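Local coordinates for teichoic acid biosynthesis protein F (Staphylococcus epidermidis, PDB 3L7I) that probably takes part in teichoic acid biosynthesis and contains a region of the GT-B glycosyltransferase clan built on two parallel beta sheets, at residues G362-S366 with N395-G399; R384-K390 with S400-R406. All blocks are in the same frame, centred on the assembly; numbering follows the deposited sequence.

Following the chain from the N terminus, strand 354-358 ends and runs into the loop that holds 362-366; helix 367-379 then leads back to strand 384-389. The chain leaves that strand through a helix-free loop, passes 395-399 and enters strand 402-405. Contact 1 closes over the helix and strand 384-389, bringing together the loops that follow two neighbouring strands. Contact 2 closes the shorter loop, pairing 384-390 with 400-406 as parallel strands. The segments alternate along the sequence, so the two closures cross. Their centres lie about 8 Å apart, and Gly362 O, 2.8 Å from Lys390 N, probably accepts a hydrogen bond that joins them.

Contact 1 of 2, residues G362-S366 with N395-G399; sequences GKNYS and NVVPG
A chi1 of 169° turns the ring of Tyr365 to the side opposite its own backbone nitrogen and sends it out along 395-399, where its far end meets Pro398. In Asn395, chi1 of -83° sets the amide beside its own nitrogen and leaves OD1 facing the backbone before the tyrosine, 3.6 Å from Tyr365 N. The tyrosine and proline side chains come from opposite directions: Pro398 CD lies 3.5 Å from Tyr365 CZ and also touches the hydroxyl. Val397 crosses the tyrosine at about a right angle, CG1 being 4.1 Å from Tyr365 CE1, and Val396 adds its carbonyl oxygen, 3.8 Å from Tyr365 CD2. All three approach the ring obliquely. Tyr365 is the most covered residue of the contact, while Asn395 packs against the backbone before it. The phenol's polar end is held by a hydrogen bond to Glu374 OE2. The ring also meets Trp387 edge-to-face. In the fold, two loops that follow neighbouring strands run together here beside helix 367-379: Tyr373 of that helix hydrogen-bonds Pro398 O, and Val397 rests on Trp387 and Phe389 of strand 384-389.

Contact 2 of 2, residues R384-K390 with S400-R406; sequences RYIWSFK and SAEKVKR
One face of the Arg384 guanidinium is covered by Ile386 CD1, which sits 3.5 Å above its centre, and Glu402 OE1 lies at its edge, in plane. The carboxylate is turned 77° against the guanidinium; Arg384 NH1 and Glu402 OE1 form a salt bridge at 2.9 Å, whose hydrogen bond is bent (128°) and weak. A bend at chi3 (97°) in Arg384 brings the group round to this position, and its NH2 makes a second salt bridge to Glu417. The Phe389 ring receives Lys403 at its edge, with CB in the ring plane and 3.7 Å from Phe389 CE2; further along, the lysine nitrogen is hydrogen-bonded to Pro392 O. Ala401 CB likewise meets the Trp387 indole at its edge, 4.0 Å from CD1.

Between the side chains runs a regular parallel ladder. Tyr385 O and Trp387 O accept from Glu402 N and Val404 N, while Trp387 N and Phe389 N donate to Glu402 O and Val404 O. Arg406 N closes the series on Phe389 O at 3.0 Å.

Ile386, Ser388, Glu402 and Val404 share one face of the sheet, where Ile386 CG2 packs 3.8 Å from Val404 CG1 and helix 409-417 lies over Ile386, Ser388 and Val404. Glu358 gathers Ser388 OG and Arg406 NE on its OE1, tying strand 384-389 and the residue just after strand 402-405 to the end of strand 354-358. Trp387 and Phe389 point to the other face, with Trp387 against helix 367-379. Strand 402-405 is outermost in this chain's sheet, so the pair forms one margin of a Rossmann-like domain, whose 3-2-1-4-5 core order recurs in the second sheet; two such domains make up a GT-B fold, consistent with the family.

Contact 1 of 2, residues G362-S366 with N395-G399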
loop_
_atom_site.group_PDB
_atom_site.type_symbol
_atom_site.label_atom_id
_atom_site.label_comp_id
_atom_site.label_asym_id
_atom_site.label_seq_id
_atom_site.Cartn_x
_atom_site.Cartn_y
_atom_site.Cartn_z
ATOM N N GLY A 362 9.465 -29.342 21.008
ATOM C CA GLY A 362 8.973 -30.213 19.963
ATOM C C GLY A 362 10.012 -31.156 19.397
ATOM O O GLY A 362 9.863 -31.635 18.275
ATOM N N LYS A 363 11.061 -31.444 20.159
ATOM C CA LYS A 363 12.039 -32.355 19.632
ATOM C C LYS A 363 11.585 -33.759 19.885
ATOM O O LYS A 363 12.040 -34.678 19.242
ATOM C CB LYS A 363 13.422 -32.113 20.232
ATOM C CG LYS A 363 13.852 -33.111 21.306
ATOM C CD LYS A 363 15.383 -33.154 21.479
ATOM C CE LYS A 363 15.789 -33.975 22.715
ATOM N NZ LYS A 363 17.304 -33.990 22.909
ATOM N N ASN A 364 10.645 -33.922 20.795
ATOM C CA ASN A 364 10.436 -35.213 21.412
ATOM C C ASN A 364 9.043 -35.467 21.837
ATOM O O ASN A 364 8.277 -34.544 22.081
ATOM C CB ASN A 364 11.233 -35.270 22.702
ATOM C CG ASN A 364 12.524 -35.954 22.525
ATOM O OD1 ASN A 364 12.850 -36.386 21.414
ATOM N ND2 ASN A 364 13.284 -36.081 23.602
ATOM N N TYR A 365 8.730 -36.742 21.978
ATOM C CA TYR A 365 7.636 -37.142 22.829
ATOM C C TYR A 365 8.304 -37.668 24.084
ATOM O O TYR A 365 8.848 -38.761 24.078
ATOM C CB TYR A 365 6.792 -38.216 22.161
ATOM C CG TYR A 365 5.802 -38.845 23.102
ATOM C CD1 TYR A 365 4.681 -38.141 23.541
ATOM C CD2 TYR A 365 6.002 -40.140 23.579
ATOM C CE1 TYR A 365 3.779 -38.713 24.426
ATOM C CE2 TYR A 365 5.115 -40.722 24.461
ATOM C CZ TYR A 365 4.001 -40.009 24.882
ATOM O OH TYR A 365 3.110 -40.613 25.750
ATOM N N SER A 366 8.305 -36.878 25.151
ATOM C CA SER A 366 9.103 -37.216 26.325
ATOM C C SER A 366 8.840 -36.331 27.542
ATOM O O SER A 366 7.944 -35.475 27.542
ATOM C CB SER A 366 10.602 -37.144 25.994
ATOM O OG SER A 366 11.051 -35.792 25.840
ATOM N N ASN A 395 8.116 -39.119 15.071
ATOM C CA ASN A 395 7.756 -39.271 16.465
ATOM C C ASN A 395 6.572 -40.196 16.634
ATOM O O ASN A 395 5.617 -40.150 15.858
ATOM C CB ASN A 395 7.466 -37.918 17.084
ATOM C CG ASN A 395 8.715 -37.231 17.528
ATOM O OD1 ASN A 395 9.356 -37.649 18.504
ATOM N ND2 ASN A 395 9.093 -36.178 16.818
ATOM N N VAL A 396 6.646 -41.047 17.644
ATOM C CA VAL A 396 5.628 -42.060 17.859
ATOM C C VAL A 396 4.882 -41.759 19.139
ATOM O O VAL A 396 5.430 -41.927 20.231
ATOM C CB VAL A 396 6.264 -43.453 17.991
ATOM C CG1 VAL A 396 5.219 -44.465 18.353
ATOM C CG2 VAL A 396 6.967 -43.835 16.706
ATOM N N VAL A 397 3.637 -41.321 19.010
ATOM C CA VAL A 397 2.820 -41.012 20.183
ATOM C C VAL A 397 1.744 -42.077 20.414
ATOM O O VAL A 397 0.966 -42.367 19.500
ATOM C CB VAL A 397 2.097 -39.679 19.995
ATOM C CG1 VAL A 397 1.308 -39.312 21.249
ATOM C CG2 VAL A 397 3.079 -38.589 19.591
ATOM N N PRO A 398 1.675 -42.653 21.639
ATOM C CA PRO A 398 0.613 -43.633 21.911
ATOM C C PRO A 398 -0.691 -42.890 22.176
ATOM O O PRO A 398 -0.646 -41.706 22.533
ATOM C CB PRO A 398 1.080 -44.325 23.203
ATOM C CG PRO A 398 2.368 -43.658 23.618
ATOM C CD PRO A 398 2.455 -42.358 22.856
ATOM N N GLY A 399 -1.828 -43.553 21.992
ATOM C CA GLY A 399 -3.101 -42.987 22.411
ATOM C C GLY A 399 -3.848 -42.194 21.354
ATOM O O GLY A 399 -3.580 -42.326 20.158
#

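Contact 2 of 2, residues R384-K390 with S400-R406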
loop_
_atom_site.group_PDB
_atom_site.type_symbol
_atom_site.label_atom_id
_atom_site.label_comp_id
_atom_site.label_asym_id
_atom_site.label_seq_id
_atom_site.Cartn_x
_atom_site.Cartn_y
_atom_site.Cartn_z
ATOM N N ARG A 384 -9.773 -33.692 23.280
ATOM C CA ARG A 384 -8.948 -33.597 22.084
ATOM C C ARG A 384 -7.480 -33.369 22.486
ATOM O O ARG A 384 -7.104 -32.274 22.920
ATOM C CB ARG A 384 -9.447 -32.499 21.131
ATOM C CG ARG A 384 -8.702 -32.480 19.785
ATOM C CD ARG A 384 -9.511 -31.850 18.645
ATOM N NE ARG A 384 -9.188 -30.441 18.390
ATOM C CZ ARG A 384 -8.426 -30.012 17.379
ATOM N NH1 ARG A 384 -7.890 -30.878 16.517
ATOM N NH2 ARG A 384 -8.193 -28.712 17.233
ATOM N N TYR A 385 -6.656 -34.411 22.368
ATOM C CA TYR A 385 -5.229 -34.285 22.642
ATOM C C TYR A 385 -4.406 -34.011 21.378
ATOM O O TYR A 385 -4.535 -34.713 20.359
ATOM C CB TYR A 385 -4.719 -35.511 23.378
ATOM C CG TYR A 385 -5.368 -35.686 24.731
ATOM C CD1 TYR A 385 -4.880 -35.025 25.851
ATOM C CD2 TYR A 385 -6.477 -36.502 24.886
ATOM C CE1 TYR A 385 -5.474 -35.177 27.094
ATOM C CE2 TYR A 385 -7.078 -36.669 26.123
ATOM C CZ TYR A 385 -6.577 -36.002 27.227
ATOM O OH TYR A 385 -7.182 -36.167 28.459
ATOM N N ILE A 386 -3.572 -32.971 21.452
ATOM C CA ILE A 386 -2.709 -32.590 20.345
ATOM C C ILE A 386 -1.254 -32.528 20.801
ATOM O O ILE A 386 -0.954 -31.945 21.840
ATOM C CB ILE A 386 -3.139 -31.240 19.781
ATOM C CG1 ILE A 386 -4.586 -31.328 19.302
ATOM C CG2 ILE A 386 -2.264 -30.850 18.614
ATOM C CD1 ILE A 386 -5.272 -29.989 19.080
ATOM N N TRP A 387 -0.348 -33.145 20.041
ATOM C CA TRP A 387 1.102 -32.994 20.271
ATOM C C TRP A 387 1.805 -32.195 19.153
ATOM O O TRP A 387 1.541 -32.381 17.962
ATOM C CB TRP A 387 1.775 -34.356 20.453
ATOM C CG TRP A 387 1.786 -34.830 21.888
ATOM C CD1 TRP A 387 0.765 -35.453 22.569
ATOM C CD2 TRP A 387 2.867 -34.720 22.810
ATOM N NE1 TRP A 387 1.150 -35.726 23.860
ATOM C CE2 TRP A 387 2.432 -35.282 24.034
ATOM C CE3 TRP A 387 4.160 -34.213 22.720
ATOM C CZ2 TRP A 387 3.244 -35.331 25.155
ATOM C CZ3 TRP A 387 4.965 -34.271 23.831
ATOM C CH2 TRP A 387 4.507 -34.825 25.035
ATOM N N SER A 388 2.707 -31.300 19.534
ATOM C CA SER A 388 3.425 -30.491 18.559
ATOM C C SER A 388 4.865 -30.963 18.473
ATOM O O SER A 388 5.489 -31.145 19.501
ATOM C CB SER A 388 3.353 -29.035 18.989
ATOM O OG SER A 388 4.549 -28.345 18.691
ATOM N N PHE A 389 5.380 -31.181 17.262
ATOM C CA PHE A 389 6.761 -31.666 17.028
ATOM C C PHE A 389 7.433 -30.870 15.911
ATOM O O PHE A 389 6.752 -30.195 15.149
ATOM C CB PHE A 389 6.772 -33.155 16.619
ATOM C CG PHE A 389 6.123 -34.060 17.620
ATOM C CD1 PHE A 389 6.817 -34.496 18.730
ATOM C CD2 PHE A 389 4.810 -34.454 17.464
ATOM C CE1 PHE A 389 6.229 -35.309 19.658
ATOM C CE2 PHE A 389 4.215 -35.265 18.397
ATOM C CZ PHE A 389 4.937 -35.698 19.501
ATOM N N LYS A 390 8.755 -30.949 15.792
ATOM C CA LYS A 390 9.413 -30.338 14.650
ATOM C C LYS A 390 9.182 -31.230 13.468
ATOM O O LYS A 390 8.944 -30.764 12.366
ATOM C CB LYS A 390 10.910 -30.186 14.870
ATOM C CG LYS A 390 11.265 -29.355 16.060
ATOM C CD LYS A 390 12.725 -28.963 15.993
ATOM C CE LYS A 390 13.374 -28.950 17.386
ATOM N NZ LYS A 390 14.863 -29.267 17.335
ATOM N N SER A 400 -4.778 -41.350 21.799
ATOM C CA SER A 400 -5.752 -40.737 20.897
ATOM C C SER A 400 -5.311 -39.404 20.311
ATOM O O SER A 400 -6.078 -38.757 19.603
ATOM C CB SER A 400 -7.081 -40.535 21.625
ATOM O OG SER A 400 -6.952 -39.560 22.649
ATOM N N ALA A 401 -4.091 -38.981 20.607
ATOM C CA ALA A 401 -3.654 -37.646 20.206
ATOM C C ALA A 401 -3.424 -37.557 18.707
ATOM O O ALA A 401 -3.042 -38.552 18.071
ATOM C CB ALA A 401 -2.387 -37.256 20.957
ATOM N N GLU A 402 -3.674 -36.372 18.147
ATOM C CA GLU A 402 -3.247 -36.085 16.789
ATOM C C GLU A 402 -2.003 -35.242 16.901
ATOM O O GLU A 402 -1.843 -34.497 17.874
ATOM C CB GLU A 402 -4.322 -35.352 15.996
ATOM C CG GLU A 402 -5.136 -34.385 16.808
ATOM C CD GLU A 402 -5.840 -33.320 15.946
ATOM O OE1 GLU A 402 -7.061 -33.483 15.667
ATOM O OE2 GLU A 402 -5.170 -32.318 15.554
ATOM N N LYS A 403 -1.099 -35.369 15.935
ATOM C CA LYS A 403 0.124 -34.567 15.982
ATOM C C LYS A 403 0.246 -33.482 14.900
ATOM O O LYS A 403 -0.122 -33.710 13.749
ATOM C CB LYS A 403 1.389 -35.445 16.058
ATOM C CG LYS A 403 1.302 -36.886 15.562
ATOM C CD LYS A 403 2.470 -37.670 16.130
ATOM C CE LYS A 403 2.631 -39.024 15.503
ATOM N NZ LYS A 403 3.002 -38.928 14.073
ATOM N N VAL A 404 0.748 -32.304 15.286
ATOM C CA VAL A 404 0.972 -31.196 14.349
ATOM C C VAL A 404 2.448 -30.825 14.154
ATOM O O VAL A 404 3.284 -31.061 15.025
ATOM C CB VAL A 404 0.283 -29.932 14.826
ATOM C CG1 VAL A 404 -1.181 -30.185 15.014
ATOM C CG2 VAL A 404 0.909 -29.479 16.121
ATOM N N LYS A 405 2.751 -30.200 13.018
ATOM C CA LYS A 405 4.103 -29.715 12.729
ATOM C C LYS A 405 4.287 -28.224 13.106
ATOM O O LYS A 405 3.395 -27.383 12.907
ATOM C CB LYS A 405 4.430 -29.956 11.251
ATOM C CG LYS A 405 5.812 -29.528 10.830
ATOM C CD LYS A 405 6.197 -30.085 9.479
ATOM C CE LYS A 405 7.660 -29.778 9.159
ATOM N NZ LYS A 405 7.981 -29.992 7.720
ATOM N N ARG A 406 5.439 -27.883 13.655
ATOM C CA ARG A 406 5.642 -26.507 14.058
ATOM C C ARG A 406 5.520 -25.558 12.882
ATOM O O ARG A 406 6.015 -25.840 11.801
ATOM C CB ARG A 406 7.002 -26.348 14.706
ATOM C CG ARG A 406 6.947 -26.316 16.185
ATOM C CD ARG A 406 8.325 -26.184 16.728
ATOM N NE ARG A 406 8.298 -25.734 18.113
ATOM C CZ ARG A 406 8.985 -24.695 18.567
ATOM N NH1 ARG A 406 8.897 -24.363 19.854
ATOM N NH2 ARG A 406 9.769 -24.011 17.738
#